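Kelch domain-containing protein (Colletotrichum graminicola M1.001, PDB 5C86) probably oxidises alcohols to aldehydes as a copper-dependent secreted enzyme of the galactose oxidase and glyoxal oxidase family. Local coordinates at residues W180-K185 and D428-P433; A233-T238 and A254-L259. All blocks are in the same frame, centred on the assembly; numbering follows the deposited sequence. Where two conformers were deposited one is given.

Interaction 1 (W180-K185 and D428-P433)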
loop_
_atom_site.group_PDB
_atom_site.type_symbol
_atom_site.label_atom_id
_atom_site.label_comp_id
_atom_site.label_asym_id
_atom_site.label_seq_id
_atom_site.Cartn_x
_atom_site.Cartn_y
_atom_site.Cartn_z
ATOM N N TRP A 180 0.037 -7.260 -8.792
ATOM C CA TRP A 180 -0.834 -6.126 -8.438
ATOM C C TRP A 180 -2.190 -6.729 -7.943
ATOM O O TRP A 180 -3.152 -6.722 -8.658
ATOM C CB TRP A 180 -1.031 -5.218 -9.615
ATOM C CG TRP A 180 0.158 -4.642 -10.261
ATOM C CD1 TRP A 180 1.474 -4.821 -9.942
ATOM C CD2 TRP A 180 0.148 -3.883 -11.440
ATOM N NE1 TRP A 180 2.286 -4.138 -10.794
ATOM C CE2 TRP A 180 1.495 -3.561 -11.772
ATOM C CE3 TRP A 180 -0.871 -3.385 -12.257
ATOM C CZ2 TRP A 180 1.818 -2.745 -12.871
ATOM C CZ3 TRP A 180 -0.539 -2.593 -13.330
ATOM C CH2 TRP A 180 0.760 -2.290 -13.655
ATOM N N LEU A 181 -2.230 -7.223 -6.739
ATOM C CA LEU A 181 -3.417 -7.903 -6.195
ATOM C C LEU A 181 -4.412 -6.922 -5.562
ATOM O O LEU A 181 -4.050 -6.032 -4.753
ATOM C CB LEU A 181 -3.028 -8.863 -5.154
ATOM C CG LEU A 181 -2.027 -9.991 -5.508
ATOM C CD1 LEU A 181 -1.823 -10.919 -4.337
ATOM C CD2 LEU A 181 -2.510 -10.746 -6.724
ATOM N N TRP A 182 -5.652 -7.038 -6.012
ATOM C CA TRP A 182 -6.751 -6.216 -5.482
ATOM C C TRP A 182 -7.896 -7.116 -5.055
ATOM O O TRP A 182 -8.551 -7.653 -5.938
ATOM C CB TRP A 182 -7.174 -5.136 -6.498
ATOM C CG TRP A 182 -6.124 -4.135 -6.637
ATOM C CD1 TRP A 182 -5.206 -4.009 -7.629
ATOM C CD2 TRP A 182 -5.756 -3.196 -5.625
ATOM N NE1 TRP A 182 -4.298 -3.024 -7.312
ATOM C CE2 TRP A 182 -4.613 -2.497 -6.097
ATOM C CE3 TRP A 182 -6.253 -2.914 -4.375
ATOM C CZ2 TRP A 182 -3.961 -1.570 -5.317
ATOM C CZ3 TRP A 182 -5.640 -1.996 -3.611
ATOM C CH2 TRP A 182 -4.475 -1.334 -4.082
ATOM N N SER A 183 -8.144 -7.179 -3.765
ATOM C CA SER A 183 -9.282 -7.944 -3.278
ATOM C C SER A 183 -10.594 -7.331 -3.655
ATOM O O SER A 183 -10.759 -6.080 -3.721
ATOM C CB SER A 183 -9.225 -8.060 -1.797
ATOM O OG SER A 183 -8.078 -8.776 -1.403
ATOM N N TRP A 184 -11.557 -8.204 -3.978
ATOM C CA TRP A 184 -12.849 -7.754 -4.465
ATOM C C TRP A 184 -14.006 -8.645 -3.910
ATOM O O TRP A 184 -13.826 -9.318 -2.929
ATOM C CB TRP A 184 -12.801 -7.609 -5.994
ATOM C CG TRP A 184 -13.874 -6.823 -6.677
ATOM C CD1 TRP A 184 -14.726 -7.236 -7.758
ATOM C CD2 TRP A 184 -14.268 -5.464 -6.394
ATOM N NE1 TRP A 184 -15.541 -6.208 -8.133
ATOM C CE2 TRP A 184 -15.301 -5.127 -7.329
ATOM C CE3 TRP A 184 -13.805 -4.488 -5.502
ATOM C CZ2 TRP A 184 -15.835 -3.873 -7.374
ATOM C CZ3 TRP A 184 -14.375 -3.188 -5.565
ATOM C CH2 TRP A 184 -15.391 -2.931 -6.468
ATOM N N LYS A 185 -15.145 -8.608 -4.569
ATOM C CA LYS A 185 -16.358 -9.190 -4.028
ATOM C C LYS A 185 -16.207 -10.682 -3.792
ATOM O O LYS A 185 -15.548 -11.365 -4.619
ATOM C CB LYS A 185 -17.492 -8.872 -4.962
ATOM C CG LYS A 185 -17.794 -7.376 -5.074
ATOM C CD LYS A 185 -18.924 -7.063 -6.070
ATOM C CE LYS A 185 -19.114 -5.542 -6.224
ATOM N NZ LYS A 185 -20.445 -5.290 -6.902
ATOM N N ASP A 428 -2.948 -3.169 0.646
ATOM C CA ASP A 428 -3.804 -2.786 1.741
ATOM C C ASP A 428 -4.496 -1.438 1.543
ATOM O O ASP A 428 -5.504 -1.170 2.197
ATOM C CB ASP A 428 -3.018 -2.727 3.034
ATOM C CG ASP A 428 -2.730 -4.087 3.644
ATOM O OD1 ASP A 428 -3.643 -4.898 3.989
ATOM O OD2 ASP A 428 -1.504 -4.377 3.726
ATOM N N GLN A 429 -3.892 -0.539 0.745
ATOM C CA GLN A 429 -4.469 0.771 0.613
ATOM C C GLN A 429 -5.648 0.762 -0.399
ATOM O O GLN A 429 -5.490 0.345 -1.485
ATOM C CB GLN A 429 -3.455 1.862 0.230
ATOM C CG GLN A 429 -2.906 1.755 -1.099
ATOM C CD GLN A 429 -2.039 3.015 -1.532
ATOM O OE1 GLN A 429 -2.192 4.193 -1.103
ATOM N NE2 GLN A 429 -1.164 2.730 -2.393
ATOM N N ARG A 430 -6.731 1.343 0.026
ATOM C CA ARG A 430 -7.832 1.690 -0.841
ATOM C C ARG A 430 -8.598 2.801 -0.236
ATOM O O ARG A 430 -8.633 2.984 0.985
ATOM C CB ARG A 430 -8.738 0.458 -1.058
ATOM C CG ARG A 430 -9.367 -0.119 0.183
ATOM C CD ARG A 430 -10.365 -1.230 -0.112
ATOM N NE ARG A 430 -9.677 -2.343 -0.777
ATOM C CZ ARG A 430 -10.238 -3.232 -1.626
ATOM N NH1 ARG A 430 -11.589 -3.255 -1.835
ATOM N NH2 ARG A 430 -9.454 -4.132 -2.182
ATOM N N ARG A 431 -9.273 3.548 -1.073
ATOM C CA ARG A 431 -10.114 4.654 -0.643
ATOM C C ARG A 431 -11.595 4.408 -1.008
ATOM O O ARG A 431 -11.895 3.986 -2.123
ATOM C CB ARG A 431 -9.726 5.926 -1.343
ATOM C CG ARG A 431 -10.691 7.088 -1.184
ATOM C CD ARG A 431 -10.115 8.373 -1.790
ATOM N NE ARG A 431 -11.111 9.477 -1.878
ATOM C CZ ARG A 431 -12.039 9.571 -2.802
ATOM N NH1 ARG A 431 -12.117 8.695 -3.795
ATOM N NH2 ARG A 431 -12.846 10.596 -2.787
ATOM N N ILE A 432 -12.449 4.691 -0.064
ATOM C CA ILE A 432 -13.898 4.679 -0.167
ATOM C C ILE A 432 -14.403 6.091 0.098
ATOM O O ILE A 432 -14.314 6.575 1.213
ATOM C CB ILE A 432 -14.461 3.674 0.830
ATOM C CG1 ILE A 432 -14.030 2.250 0.384
ATOM C CG2 ILE A 432 -16.002 3.850 1.026
ATOM C CD1 ILE A 432 -14.226 1.242 1.512
ATOM N N PRO A 433 -14.973 6.760 -0.896
ATOM C CA PRO A 433 -15.646 8.039 -0.600
ATOM C C PRO A 433 -16.920 7.780 0.126
ATOM O O PRO A 433 -17.520 6.710 -0.012
ATOM C CB PRO A 433 -15.943 8.621 -1.971
ATOM C CG PRO A 433 -16.028 7.464 -2.850
ATOM C CD PRO A 433 -15.165 6.363 -2.287
HETATM O O HOH W 1 -6.700 -5.402 -1.945
#
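In the channel of a galactose oxidase-like beta-propeller, R430, on the hairpin that the C-terminal early-set domain sends inward, reaches for the backbone of S183 on a blade's inner strand. R430 NH2 donates to S183 O at 2.8 Å along a nearly straight path (169° at the hydrogen), and the acceptor lies in the guanidinium plane. R430 NH2 also donates to water 1 at 3.0 Å. That water accepts from S183 N at 2.9 Å as well, which makes S183 a two-point seat for one nitrogen. R430 NH1 donates to V455 O, so both terminal nitrogens are engaged. The arginine chain starts between its own backbone N and carbonyl carbon (chi1 61°) and, extended at chi2, bends at chi3, which turns the guanidinium into line with S183. W182 slides past the arginine in the opposite direction, its ring inclined 47° to the guanidinium; W182 CZ3 meets Q429 O in the ring plane at 3.2 Å. This buried carbonyl has no hydrogen-bonding partner in the model. NE1 of W182 bonds to S226 OG on the next blade. Such an inserted hairpin, here strands 412-422 and 431-438 with the copper ligand H423 between them, is the hallmark of the galactose oxidase fold.

Interaction 2 (A233-T238 and A254-L259)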
loop_
_atom_site.group_PDB
_atom_site.type_symbol
_atom_site.label_atom_id
_atom_site.label_comp_id
_atom_site.label_asym_id
_atom_site.label_seq_id
_atom_site.Cartn_x
_atom_site.Cartn_y
_atom_site.Cartn_z
ATOM N N ALA A 233 -16.682 2.454 -6.683
ATOM C CA ALA A 233 -16.849 2.456 -8.148
ATOM C C ALA A 233 -15.973 1.421 -8.801
ATOM O O ALA A 233 -15.984 1.311 -10.047
ATOM C CB ALA A 233 -16.525 3.852 -8.686
ATOM N N GLY A 234 -15.153 0.702 -8.007
ATOM C CA GLY A 234 -14.336 -0.317 -8.602
ATOM C C GLY A 234 -13.163 0.229 -9.416
ATOM O O GLY A 234 -12.760 -0.398 -10.350
ATOM N N LYS A 235 -12.596 1.355 -9.055
ATOM C CA LYS A 235 -11.633 2.041 -9.865
ATOM C C LYS A 235 -10.193 1.882 -9.352
ATOM O O LYS A 235 -9.909 2.140 -8.151
ATOM C CB LYS A 235 -11.895 3.515 -9.916
ATOM C CG LYS A 235 -13.265 3.915 -10.430
ATOM C CD LYS A 235 -13.311 3.869 -11.903
ATOM C CE LYS A 235 -14.617 4.449 -12.438
ATOM N NZ LYS A 235 -14.614 4.260 -13.894
ATOM N N ILE A 236 -9.329 1.408 -10.236
ATOM C CA ILE A 236 -7.891 1.213 -9.952
ATOM C C ILE A 236 -7.041 2.014 -10.932
ATOM O O ILE A 236 -7.241 1.890 -12.147
ATOM C CB ILE A 236 -7.530 -0.243 -9.967
ATOM C CG1 ILE A 236 -8.441 -1.042 -9.034
ATOM C CG2 ILE A 236 -6.047 -0.452 -9.664
ATOM C CD1 ILE A 236 -8.271 -2.500 -9.196
ATOM N N PHE A 237 -6.087 2.792 -10.442
ATOM C CA PHE A 237 -5.163 3.515 -11.291
ATOM C C PHE A 237 -3.908 2.688 -11.386
ATOM O O PHE A 237 -3.460 2.085 -10.371
ATOM C CB PHE A 237 -4.799 4.822 -10.595
ATOM C CG PHE A 237 -3.596 5.534 -11.132
ATOM C CD1 PHE A 237 -3.660 6.253 -12.328
ATOM C CD2 PHE A 237 -2.448 5.584 -10.400
ATOM C CE1 PHE A 237 -2.606 6.944 -12.806
ATOM C CE2 PHE A 237 -1.347 6.305 -10.885
ATOM C CZ PHE A 237 -1.438 7.040 -12.052
ATOM N N THR A 238 -3.316 2.632 -12.574
ATOM C CA THR A 238 -2.036 1.908 -12.796
ATOM C C THR A 238 -1.070 2.751 -13.479
ATOM O O THR A 238 -1.465 3.611 -14.290
ATOM C CB THR A 238 -2.206 0.621 -13.607
ATOM O OG1 THR A 238 -2.490 0.935 -15.009
ATOM C CG2 THR A 238 -3.295 -0.289 -12.996
ATOM N N ALA A 254 -0.244 5.142 -18.228
ATOM C CA ALA A 254 -1.221 5.455 -17.146
ATOM C C ALA A 254 -2.583 4.866 -17.624
ATOM O O ALA A 254 -3.028 5.162 -18.737
ATOM C CB ALA A 254 -1.288 6.874 -16.885
ATOM N N HIS A 255 -3.236 4.115 -16.768
ATOM C CA HIS A 255 -4.537 3.471 -17.071
ATOM C C HIS A 255 -5.447 3.557 -15.866
ATOM O O HIS A 255 -4.986 3.637 -14.705
ATOM C CB HIS A 255 -4.443 2.013 -17.458
ATOM C CG HIS A 255 -3.697 1.776 -18.712
ATOM N ND1 HIS A 255 -2.309 1.746 -18.788
ATOM C CD2 HIS A 255 -4.149 1.615 -19.987
ATOM C CE1 HIS A 255 -1.949 1.540 -20.056
ATOM N NE2 HIS A 255 -3.047 1.458 -20.801
ATOM N N ILE A 256 -6.761 3.636 -16.119
ATOM C CA ILE A 256 -7.766 3.393 -15.103
ATOM C C ILE A 256 -8.529 2.135 -15.452
ATOM O O ILE A 256 -9.049 2.039 -16.559
ATOM C CB ILE A 256 -8.741 4.597 -14.952
ATOM C CG1 ILE A 256 -8.078 5.823 -14.328
ATOM C CG2 ILE A 256 -10.017 4.150 -14.193
ATOM C CD1 ILE A 256 -8.900 7.108 -14.475
ATOM N N LEU A 257 -8.593 1.208 -14.514
ATOM C CA LEU A 257 -9.305 -0.062 -14.594
ATOM C C LEU A 257 -10.598 0.092 -13.868
ATOM O O LEU A 257 -10.646 0.744 -12.763
ATOM C CB LEU A 257 -8.523 -1.202 -13.940
ATOM C CG LEU A 257 -7.046 -1.341 -14.227
ATOM C CD1 LEU A 257 -6.483 -2.634 -13.668
ATOM C CD2 LEU A 257 -6.538 -1.074 -15.573
ATOM N N THR A 258 -11.720 -0.467 -14.423
ATOM C CA THR A 258 -12.991 -0.409 -13.730
ATOM C C THR A 258 -13.492 -1.817 -13.589
ATOM O O THR A 258 -13.659 -2.500 -14.596
ATOM C CB THR A 258 -14.026 0.466 -14.520
ATOM O OG1 THR A 258 -13.537 1.794 -14.745
ATOM C CG2 THR A 258 -15.322 0.568 -13.748
ATOM N N LEU A 259 -13.703 -2.275 -12.369
ATOM C CA LEU A 259 -14.070 -3.621 -12.017
ATOM C C LEU A 259 -15.556 -3.671 -12.007
ATOM O O LEU A 259 -16.189 -2.795 -11.436
ATOM C CB LEU A 259 -13.532 -4.027 -10.628
ATOM C CG LEU A 259 -12.038 -4.479 -10.635
ATOM C CD1 LEU A 259 -11.113 -3.429 -11.197
ATOM C CD2 LEU A 259 -11.644 -4.797 -9.227
HETATM O O HOH W 2 -0.414 1.877 -16.667
#
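I236 O is gripped twice by the neighbouring strand: L257 N donates to I236 O at 2.8 Å, almost straight (175°) and in the carbonyl plane. From the same strand I256 CA makes a weak CA-H...O contact, 3.4 Å from I236 O. The return bond, I236 N to L257 O, makes this an antiparallel hydrogen-bonded pair, and T238 with H255 forms another. L259 N extends the pairing to G234 O, where G234, with positive phi, leads out of the turn into the strand.

On the face carrying K235 and T258, a bend at chi2 (-80°) lays the outer chain of K235 beside the threonine, both pointing the same way, and K235 NZ donates to T258 OG1 at 2.8 Å. K235 CD also lies 4.0 Å from I256 CG2. Further along this face, CE1 of F237 meets the methyl of A254.

The face carrying I236, L257, T238 and H255 mixes apolar packing with a water bridge. CD1 of I236 nestles against L259 CD1 at 3.6 Å, and T238 CG2 meets L257 CD1 at about a right angle to that side chain. T238 OG1, held between its backbone N and carbonyl carbon (chi1 72°), comes to 3.3 Å from H255 CB. Water 2 bridges this hydroxyl and H255 ND1, lying in the plane of the imidazole at its edge.

Together the segments form the two middle strands of a four-stranded antiparallel propeller blade. Strand 225-230 flanks 235-239, and 267-270 flanks 254-258. F237 reaches the following blade, packing on I291 and V293 and stacking with F315, whereas L257 touches A192 of the preceding one.

Interaction 2 is nested within the long chain excursion closed by interaction 1, and their centres are 11 Å apart. Three tryptophans of 180-185 join them by packing against strand 235-239 of the next blade and the turn that leads into it: W184 CH2 lies 3.5 Å from G234 CA, W180 CZ3 3.6 Å from T238 CG2, and W182 CG 3.7 Å from I236 CD1. Interaction 1 ties strand 181-183 to the early-set hairpin, while interaction 2 builds the blade wall against which the tryptophans of 180-185 pack. Neither includes a copper ligand (Y120, H335 or H423), and no metal is bound in this apo model; interaction 1 shares its hairpin with H423.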